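Local atomic coordinates of LAR_0958 cell surface adhesin (Lactobacillus reuteri, PDB entry 4NG0), a protein that probably attaches the bacterial cell to mucus through surface-exposed repeats, of which this is a single one. Residues T37-T47 with Y59-A70. Sequence-based numbering, arbitrary orientation. Where two conformers were deposited one is given.
Sequences TLTSADFTWNT and YTLSLNTTGEAA
Strand 43-45 runs antiparallel to 59-63, their axes 4.5 Å apart at closest approach; T44 and S62 form the hydrogen-bonded pair, flanked by the non-hydrogen-bonded pairs F43 with L63 and W45 with L61. Backbone bonds from N64 N to D42 O and from N46 N to T60 O extend this short pairing at its two ends, and the two asparagine side chains add to them. N64 ND2 spends its two hydrogens on A41 O, at 3.1 Å, and on T44 OG1, at 3.0 Å, both acceptors lying close to the amide plane. The other end of that amide faces the helix: N64 OD1 accepts from G67 N at 2.8 Å, an N-cap bond. N64 thus ties T44 of the strand, the 3-10 turn 40-42 and the first turn of helix 65-73 together, its amide fixed in rotation by partners at both ends. N46 ND2 likewise bridges T60 OG1 (2.9 Å) and S62 OG (3.0 Å), and water links N46 O to T60 N.

F43, W45, L61 and L63 lie on the face opposite T44 and S62. L61 CD2 sits over the five-membered ring of W45, 3.6 Å from its centroid and 3° off the normal. L63 CD1 lies over one face of the F43 ring, toward its rim; L63 CG, anti to the L63 backbone N (chi1 -173°), carries it there. W27 and Y89 continue this core. The contact joins the edge hairpin 43-45/57-63 to helix 65-73 in a ubiquitin-like beta-grasp fold, whose mixed sheet has strands 3-12 and 83-92 parallel and adjacent.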
# COMPACT_ATOMS: atom_id res chain seq x y z
N THR A 37 -10.03 8.45 1.33
CA THR A 37 -9.90 8.49 2.78
C THR A 37 -8.78 7.59 3.31
O THR A 37 -8.46 7.64 4.51
CB THR A 37 -11.21 8.11 3.50
OG1 THR A 37 -11.45 6.71 3.34
CG2 THR A 37 -12.38 8.92 2.94
N LEU A 38 -8.19 6.77 2.45
CA LEU A 38 -7.13 5.86 2.88
C LEU A 38 -5.85 6.58 3.28
O LEU A 38 -5.46 7.59 2.66
CB LEU A 38 -6.81 4.82 1.80
CG LEU A 38 -8.00 4.00 1.29
CD1 LEU A 38 -7.52 3.04 0.23
CD2 LEU A 38 -8.70 3.26 2.43
N THR A 39 -5.19 6.06 4.30
CA THR A 39 -3.94 6.62 4.80
C THR A 39 -2.88 5.53 4.90
O THR A 39 -3.15 4.36 4.62
CB THR A 39 -4.12 7.21 6.21
OG1 THR A 39 -4.32 6.14 7.15
CG2 THR A 39 -5.33 8.14 6.25
N SER A 40 -1.67 5.91 5.30
CA SER A 40 -0.60 4.93 5.45
C SER A 40 -0.94 3.87 6.48
O SER A 40 -0.49 2.72 6.38
CB SER A 40 0.73 5.62 5.79
OG SER A 40 0.62 6.35 7.00
N ALA A 41 -1.75 4.24 7.48
CA ALA A 41 -2.15 3.30 8.53
C ALA A 41 -3.01 2.16 8.01
O ALA A 41 -3.23 1.16 8.69
CB ALA A 41 -2.87 4.04 9.65
N ASP A 42 -3.51 2.32 6.78
CA ASP A 42 -4.43 1.34 6.22
C ASP A 42 -3.72 0.20 5.50
O ASP A 42 -4.37 -0.72 5.01
CB ASP A 42 -5.42 2.04 5.30
CG ASP A 42 -6.41 2.90 6.05
OD1 ASP A 42 -6.85 2.48 7.14
OD2 ASP A 42 -6.75 3.99 5.56
N PHE A 43 -2.39 0.27 5.45
CA PHE A 43 -1.58 -0.75 4.81
C PHE A 43 -0.51 -1.20 5.78
O PHE A 43 -0.01 -0.40 6.57
CB PHE A 43 -0.91 -0.21 3.53
CG PHE A 43 -1.88 0.19 2.45
CD1 PHE A 43 -2.55 1.40 2.51
CD2 PHE A 43 -2.09 -0.64 1.36
CE1 PHE A 43 -3.44 1.78 1.50
CE2 PHE A 43 -2.97 -0.27 0.35
CZ PHE A 43 -3.65 0.93 0.43
N THR A 44 -0.18 -2.48 5.73
CA THR A 44 0.85 -3.04 6.60
C THR A 44 2.04 -3.52 5.78
O THR A 44 1.87 -4.21 4.77
CB THR A 44 0.27 -4.20 7.42
OG1 THR A 44 -0.72 -3.66 8.30
CG2 THR A 44 1.35 -4.89 8.26
N TRP A 45 3.24 -3.15 6.21
CA TRP A 45 4.46 -3.68 5.63
C TRP A 45 4.60 -5.17 5.93
O TRP A 45 4.47 -5.58 7.10
CB TRP A 45 5.66 -2.97 6.24
CG TRP A 45 5.87 -1.57 5.76
CD1 TRP A 45 5.42 -0.42 6.33
CD2 TRP A 45 6.64 -1.17 4.61
NE1 TRP A 45 5.83 0.68 5.61
CE2 TRP A 45 6.60 0.24 4.56
CE3 TRP A 45 7.36 -1.86 3.63
CZ2 TRP A 45 7.25 0.97 3.55
CZ3 TRP A 45 8.01 -1.14 2.64
CH2 TRP A 45 7.95 0.26 2.60
N ASN A 46 4.90 -5.96 4.91
CA ASN A 46 5.07 -7.40 5.07
C ASN A 46 6.52 -7.72 5.42
O ASN A 46 7.23 -8.43 4.71
CB ASN A 46 4.58 -8.12 3.81
CG ASN A 46 3.07 -7.95 3.60
OD1 ASN A 46 2.27 -8.10 4.53
ND2 ASN A 46 2.67 -7.63 2.37
N THR A 47 6.95 -7.16 6.54
CA THR A 47 8.30 -7.30 7.05
C THR A 47 8.27 -8.11 8.35
O THR A 47 7.20 -8.36 8.89
CB THR A 47 8.89 -5.93 7.35
OG1 THR A 47 7.96 -5.21 8.17
CG2 THR A 47 9.11 -5.16 6.04
N TYR A 59 10.34 -5.21 -0.94
CA TYR A 59 9.32 -5.42 0.08
C TYR A 59 7.93 -5.31 -0.52
O TYR A 59 7.75 -4.76 -1.61
CB TYR A 59 9.47 -4.35 1.17
CG TYR A 59 10.84 -4.30 1.78
CD1 TYR A 59 11.81 -3.41 1.33
CD2 TYR A 59 11.18 -5.16 2.80
CE1 TYR A 59 13.07 -3.37 1.89
CE2 TYR A 59 12.45 -5.14 3.38
CZ TYR A 59 13.38 -4.24 2.93
OH TYR A 59 14.65 -4.20 3.49
N THR A 60 6.93 -5.79 0.21
CA THR A 60 5.54 -5.55 -0.17
C THR A 60 4.74 -4.98 0.98
O THR A 60 5.13 -5.09 2.14
CB THR A 60 4.83 -6.82 -0.70
OG1 THR A 60 4.73 -7.79 0.35
CG2 THR A 60 5.59 -7.41 -1.87
N LEU A 61 3.61 -4.36 0.65
CA LEU A 61 2.62 -3.95 1.63
C LEU A 61 1.28 -4.51 1.21
O LEU A 61 1.04 -4.72 0.03
CB LEU A 61 2.51 -2.43 1.72
CG LEU A 61 3.71 -1.69 2.29
CD1 LEU A 61 4.59 -1.15 1.16
CD2 LEU A 61 3.25 -0.58 3.21
N SER A 62 0.39 -4.70 2.19
CA SER A 62 -0.96 -5.17 1.91
C SER A 62 -1.96 -4.30 2.64
O SER A 62 -1.68 -3.79 3.73
CB SER A 62 -1.13 -6.61 2.41
OG SER A 62 -0.27 -7.51 1.73
N LEU A 63 -3.13 -4.12 2.04
CA LEU A 63 -4.23 -3.47 2.72
C LEU A 63 -4.58 -4.33 3.94
O LEU A 63 -4.72 -5.55 3.82
CB LEU A 63 -5.44 -3.37 1.79
CG LEU A 63 -6.62 -2.55 2.33
CD1 LEU A 63 -6.34 -1.06 2.26
CD2 LEU A 63 -7.88 -2.90 1.54
N ASN A 64 -4.69 -3.69 5.11
CA ASN A 64 -4.97 -4.43 6.34
C ASN A 64 -6.45 -4.33 6.72
O ASN A 64 -7.23 -3.72 5.98
CB ASN A 64 -4.03 -3.97 7.47
CG ASN A 64 -4.16 -2.50 7.81
OD1 ASN A 64 -5.26 -1.95 7.79
ND2 ASN A 64 -3.05 -1.85 8.12
N THR A 65 -6.85 -4.93 7.83
CA THR A 65 -8.27 -4.94 8.18
C THR A 65 -8.81 -3.55 8.51
O THR A 65 -9.98 -3.25 8.26
CB THR A 65 -8.59 -5.94 9.29
OG1 THR A 65 -7.72 -5.70 10.40
CG2 THR A 65 -8.38 -7.37 8.79
N THR A 66 -7.96 -2.70 9.07
CA THR A 66 -8.30 -1.30 9.26
C THR A 66 -8.60 -0.64 7.92
O THR A 66 -9.58 0.10 7.78
CB THR A 66 -7.17 -0.55 10.00
OG1 THR A 66 -6.95 -1.16 11.28
CG2 THR A 66 -7.52 0.90 10.19
N GLY A 67 -7.77 -0.93 6.92
CA GLY A 67 -7.94 -0.38 5.59
C GLY A 67 -9.17 -0.89 4.88
O GLY A 67 -9.84 -0.12 4.18
N GLU A 68 -9.47 -2.17 5.05
CA GLU A 68 -10.71 -2.71 4.50
C GLU A 68 -11.92 -1.98 5.08
O GLU A 68 -12.85 -1.62 4.35
CB GLU A 68 -10.81 -4.21 4.79
CG GLU A 68 -9.74 -5.04 4.11
CD GLU A 68 -9.82 -6.51 4.48
OE1 GLU A 68 -10.67 -6.87 5.32
OE2 GLU A 68 -9.02 -7.30 3.92
N ALA A 69 -11.90 -1.75 6.39
CA ALA A 69 -13.02 -1.07 7.03
C ALA A 69 -13.13 0.37 6.55
O ALA A 69 -14.24 0.88 6.34
CB ALA A 69 -12.87 -1.13 8.54
N ALA A 70 -12.00 1.03 6.35
CA ALA A 70 -12.00 2.41 5.89
C ALA A 70 -12.56 2.52 4.48
O ALA A 70 -13.33 3.43 4.17
CB ALA A 70 -10.59 3.00 5.95
O HOH W 1 -13.23 5.88 5.35
O HOH W 2 8.09 -7.61 2.19